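Local structure of CofB (Escherichia coli, 5AX6) at residues I41-P44 and L45-Q48; N447-S451 and K452-T456. The protein is the homotrimeric minor pilin subunit of the CFA/III type IVb pilus of enterotoxigenic Escherichia coli and probably takes part in pilus assembly. All blocks are in the same frame, centred on the assembly; numbering follows the deposited sequence.

Contact 1: I41-P44 and L45-Q48; sequences ITNP and LYEQ
The aromatic ring of Y46 is met from two residues of the same turn: CB of L45 sits over the centre of one face, 3.7 Å above its plane, while CB of N43 comes in obliquely at Y46 CD2, also 3.7 Å away. The flat amide of N43 lies alongside the L45 side chain and points the same way, with OD1 3.3 Å from L45 CG. That amide oxygen also closes an Asx turn across P44, accepting L45 N at 2.9 Å in a nearly straight bond (168°), the donor being tilted out of the amide plane. The torsion of N43 explains this: CG is anti to the backbone N (chi1 -168°) and beside the carbonyl carbon, which brings OD1 to L45 N. A beta turn overlaps it, with Y46 N donating to N43 O at 2.8 Å from well above the carbonyl plane. The turn continues weakly as E47 N reaches P44 O. Beyond it, the bend of E47 at chi2 (-67°) turns the carboxylate back toward T42; OE2 lies 3.1 Å from T42 CG2, a snug methyl-to-oxygen contact. The hydroxyl of T42 is hydrogen-bonded to Q29 OE1.

The segment thus makes a sharp corner where strand 37-42 ends, just after its hairpin with strand 29-34. N43 and P44 rest on I30 of that partner strand, and N43 ND2 bonds to E27 O. The end of helix 4-25 also packs here: F24 touches both N43 and L45, and Y46 OH bonds to V25 O, tying the corner to the last turn of the helix in the pilin domain.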
loop_
_atom_site.group_PDB
_atom_site.type_symbol
_atom_site.label_atom_id
_atom_site.label_comp_id
_atom_site.label_asym_id
_atom_site.label_seq_id
_atom_site.Cartn_x
_atom_site.Cartn_y
_atom_site.Cartn_z
ATOM N N ILE A 41 -21.875 -14.363 -17.749
ATOM C CA ILE A 41 -22.668 -15.520 -18.113
ATOM C C ILE A 41 -21.869 -16.799 -17.908
ATOM O O ILE A 41 -20.645 -16.777 -17.757
ATOM C CB ILE A 41 -23.139 -15.465 -19.586
ATOM C CG1 ILE A 41 -21.917 -15.452 -20.522
ATOM C CG2 ILE A 41 -24.037 -14.258 -19.817
ATOM C CD1 ILE A 41 -22.267 -15.715 -21.973
ATOM N N THR A 42 -22.579 -17.912 -17.882
ATOM C CA THR A 42 -21.924 -19.198 -17.899
ATOM C C THR A 42 -21.217 -19.373 -19.249
ATOM O O THR A 42 -21.810 -19.131 -20.299
ATOM C CB THR A 42 -22.933 -20.321 -17.665
ATOM O OG1 THR A 42 -23.466 -20.195 -16.339
ATOM C CG2 THR A 42 -22.271 -21.685 -17.826
ATOM N N ASN A 43 -19.955 -19.781 -19.208
ATOM C CA ASN A 43 -19.222 -20.166 -20.418
ATOM C C ASN A 43 -20.044 -21.184 -21.228
ATOM O O ASN A 43 -20.522 -22.177 -20.674
ATOM C CB ASN A 43 -17.850 -20.744 -20.030
ATOM C CG ASN A 43 -16.910 -20.896 -21.215
ATOM O OD1 ASN A 43 -17.327 -21.253 -22.319
ATOM N ND2 ASN A 43 -15.623 -20.635 -20.982
ATOM N N PRO A 44 -20.222 -20.943 -22.539
ATOM C CA PRO A 44 -20.997 -21.898 -23.342
ATOM C C PRO A 44 -20.431 -23.317 -23.299
ATOM O O PRO A 44 -21.166 -24.266 -23.566
ATOM C CB PRO A 44 -20.914 -21.317 -24.770
ATOM C CG PRO A 44 -19.749 -20.387 -24.748
ATOM C CD PRO A 44 -19.768 -19.801 -23.349
ATOM N N LEU A 45 -19.147 -23.461 -22.977
ATOM C CA LEU A 45 -18.583 -24.793 -22.770
ATOM C C LEU A 45 -19.394 -25.579 -21.749
ATOM O O LEU A 45 -19.512 -26.799 -21.844
ATOM C CB LEU A 45 -17.126 -24.695 -22.299
ATOM C CG LEU A 45 -16.080 -24.163 -23.281
ATOM C CD1 LEU A 45 -14.731 -24.040 -22.578
ATOM C CD2 LEU A 45 -15.953 -25.078 -24.483
ATOM N N TYR A 46 -19.962 -24.885 -20.766
ATOM C CA TYR A 46 -20.510 -25.588 -19.608
ATOM C C TYR A 46 -22.035 -25.478 -19.480
ATOM O O TYR A 46 -22.609 -25.714 -18.409
ATOM C CB TYR A 46 -19.801 -25.081 -18.351
ATOM C CG TYR A 46 -18.301 -25.180 -18.492
ATOM C CD1 TYR A 46 -17.690 -26.412 -18.707
ATOM C CD2 TYR A 46 -17.494 -24.045 -18.439
ATOM C CE1 TYR A 46 -16.304 -26.515 -18.863
ATOM C CE2 TYR A 46 -16.112 -24.133 -18.588
ATOM C CZ TYR A 46 -15.524 -25.366 -18.801
ATOM O OH TYR A 46 -14.157 -25.458 -18.952
ATOM N N GLU A 47 -22.674 -25.151 -20.591
ATOM C CA GLU A 47 -24.129 -25.127 -20.684
ATOM C C GLU A 47 -24.655 -26.399 -21.328
ATOM O O GLU A 47 -24.209 -26.780 -22.410
ATOM C CB GLU A 47 -24.591 -23.918 -21.490
ATOM C CG GLU A 47 -24.485 -22.608 -20.744
ATOM C CD GLU A 47 -25.445 -22.544 -19.568
ATOM O OE1 GLU A 47 -26.588 -22.079 -19.756
ATOM O OE2 GLU A 47 -25.057 -22.969 -18.456
ATOM N N GLN A 48 -25.611 -27.053 -20.677
ATOM C CA GLN A 48 -26.174 -28.292 -21.220
ATOM C C GLN A 48 -26.830 -28.096 -22.581
ATOM O O GLN A 48 -26.989 -29.045 -23.344
ATOM C CB GLN A 48 -27.203 -28.882 -20.258
ATOM C CG GLN A 48 -26.622 -29.558 -19.042
ATOM C CD GLN A 48 -27.688 -30.283 -18.231
ATOM O OE1 GLN A 48 -28.231 -29.737 -17.269
ATOM N NE2 GLN A 48 -27.996 -31.516 -18.622
HETATM O O HOH W 1 -25.092 -21.779 -15.429
#

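Contact 2: N447-S451 and K452-T456; sequences NQSGS and KWYIT
This is the tip of the beta hairpin formed by strands 438-448 and 452-463 in the C-terminal domain, where S449, G450 and S451 form the connecting loop. N447 and Y454 are a hydrogen-bonded antiparallel pair: Y454 N donates to N447 O at 2.7 Å and N447 N to Y454 O at 2.9 Å. Q448 and W453 form the adjacent non-hydrogen-bonded pair. At the loop, S449 N donates to K452 O, but the return bond is made to a side chain: K452 N donates to S449 OG at 2.9 Å. The same oxygen accepts S451 N at 3.2 Å, an ST turn, so two backbone N-H groups grip one hydroxyl; a chi1 of 62° places OG between the backbone N and the carbonyl carbon, facing into the loop. With alanine in place of S449, K452 N and S451 N would probably both lose this acceptor, and the loop would be freer to turn.

On one sheet face the extended Q448 side chain runs alongside the W453 indole, its amide plane turned 31° from the ring, with Q448 CB 3.7 Å from W453 CE3 and Q448 NE2 3.8 Å from W453 CH2. W453 continues inward onto P399 and L401 of strand 398-409, and M335 of the third subunit packs on it as well; its NE1 bonds to Q386 OE1. On the face of N447 and Y454, N447 ND2 bonds to A427 O of the second subunit. N447 OD1, which also accepts from Q445 NE2, has a water 2.6 Å away that lies within bonding reach of Y454 O and T456 OG1 too.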
loop_
_atom_site.group_PDB
_atom_site.type_symbol
_atom_site.label_atom_id
_atom_site.label_comp_id
_atom_site.label_asym_id
_atom_site.label_seq_id
_atom_site.Cartn_x
_atom_site.Cartn_y
_atom_site.Cartn_z
ATOM N N ASN A 447 28.900 32.018 11.862
ATOM C CA ASN A 447 30.022 31.140 11.579
ATOM C C ASN A 447 29.732 29.736 12.083
ATOM O O ASN A 447 28.816 29.541 12.873
ATOM C CB ASN A 447 31.300 31.677 12.229
ATOM C CG ASN A 447 31.624 33.087 11.774
ATOM O OD1 ASN A 447 31.398 34.063 12.503
ATOM N ND2 ASN A 447 32.127 33.203 10.553
ATOM N N GLN A 448 30.523 28.770 11.635
ATOM C CA GLN A 448 30.316 27.383 12.022
ATOM C C GLN A 448 31.642 26.633 12.157
ATOM O O GLN A 448 32.586 26.878 11.400
ATOM C CB GLN A 448 29.426 26.674 10.992
ATOM C CG GLN A 448 30.118 26.469 9.654
ATOM C CD GLN A 448 29.166 26.132 8.515
ATOM O OE1 GLN A 448 29.082 26.866 7.524
ATOM N NE2 GLN A 448 28.484 25.007 8.628
ATOM N N SER A 449 31.696 25.727 13.126
ATOM C CA SER A 449 32.704 24.671 13.145
ATOM C C SER A 449 32.028 23.420 12.614
ATOM O O SER A 449 30.905 23.484 12.120
ATOM C CB SER A 449 33.236 24.428 14.553
ATOM O OG SER A 449 32.197 24.001 15.416
ATOM N N GLY A 450 32.692 22.280 12.731
ATOM C CA GLY A 450 32.062 21.028 12.367
ATOM C C GLY A 450 30.845 20.739 13.232
ATOM O O GLY A 450 29.905 20.085 12.782
ATOM N N SER A 451 30.845 21.239 14.466
ATOM C CA SER A 451 29.783 20.883 15.414
ATOM C C SER A 451 28.961 22.047 15.996
ATOM O O SER A 451 27.888 21.817 16.555
ATOM C CB SER A 451 30.386 20.075 16.573
ATOM O OG SER A 451 31.282 20.870 17.323
ATOM N N LYS A 452 29.439 23.284 15.875
ATOM C CA LYS A 452 28.724 24.414 16.467
ATOM C C LYS A 452 28.410 25.526 15.460
ATOM O O LYS A 452 29.172 25.755 14.524
ATOM C CB LYS A 452 29.522 25.023 17.627
ATOM C CG LYS A 452 29.874 24.053 18.753
ATOM C CD LYS A 452 28.639 23.659 19.564
ATOM C CE LYS A 452 29.022 22.864 20.812
ATOM N NZ LYS A 452 27.861 22.666 21.740
ATOM N N TRP A 453 27.279 26.201 15.671
ATOM C CA TRP A 453 26.993 27.493 15.039
ATOM C C TRP A 453 27.340 28.612 15.994
ATOM O O TRP A 453 26.973 28.553 17.161
ATOM C CB TRP A 453 25.510 27.662 14.676
ATOM C CG TRP A 453 24.968 26.824 13.553
ATOM C CD1 TRP A 453 24.095 25.788 13.672
ATOM C CD2 TRP A 453 25.210 26.988 12.153
ATOM N NE1 TRP A 453 23.795 25.276 12.438
ATOM C CE2 TRP A 453 24.462 26.001 11.481
ATOM C CE3 TRP A 453 25.980 27.882 11.393
ATOM C CZ2 TRP A 453 24.465 25.865 10.092
ATOM C CZ3 TRP A 453 25.996 27.741 10.017
ATOM C CH2 TRP A 453 25.241 26.739 9.375
ATOM N N TYR A 454 27.996 29.655 15.494
ATOM C CA TYR A 454 28.253 30.839 16.304
ATOM C C TYR A 454 27.601 32.058 15.699
ATOM O O TYR A 454 27.888 32.403 14.562
ATOM C CB TYR A 454 29.751 31.097 16.441
ATOM C CG TYR A 454 30.517 29.913 16.974
ATOM C CD1 TYR A 454 30.618 29.686 18.342
ATOM C CD2 TYR A 454 31.136 29.026 16.109
ATOM C CE1 TYR A 454 31.330 28.588 18.832
ATOM C CE2 TYR A 454 31.848 27.934 16.592
ATOM C CZ TYR A 454 31.938 27.729 17.951
ATOM O OH TYR A 454 32.651 26.651 18.423
ATOM N N ILE A 455 26.736 32.714 16.464
ATOM C CA ILE A 455 26.082 33.915 15.979
ATOM C C ILE A 455 26.514 35.069 16.855
ATOM O O ILE A 455 26.361 35.021 18.080
ATOM C CB ILE A 455 24.537 33.806 15.981
ATOM C CG1 ILE A 455 24.074 32.596 15.156
ATOM C CG2 ILE A 455 23.936 35.054 15.358
ATOM C CD1 ILE A 455 23.718 31.362 15.969
ATOM N N THR A 456 27.070 36.100 16.226
ATOM C CA THR A 456 27.556 37.260 16.964
ATOM C C THR A 456 27.141 38.521 16.249
ATOM O O THR A 456 26.708 38.468 15.101
ATOM C CB THR A 456 29.078 37.255 17.102
ATOM O OG1 THR A 456 29.664 37.232 15.789
ATOM C CG2 THR A 456 29.529 36.041 17.894
HETATM O O HOH W 2 29.765 34.723 14.471
#

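Contacts 1 and 2 lie on opposite sides of the chain's centre, their centres about 80 Å apart and their nearest atoms about 67 Å apart, on different strands of different domains. Contact 1 is the more enclosed: three of its touching residues are buried and none is exposed. Contact 2 buries W453 and Y454 but exposes Q448, G450 and S451 at the hairpin tip. Contact 1 follows the end of a strand, and an asparagine amide and a proline shape a corner against helix 4-25. Contact 2 joins two strands, with paired backbone bonds and a serine hydroxyl at the tip, and it meets both the second and third subunits.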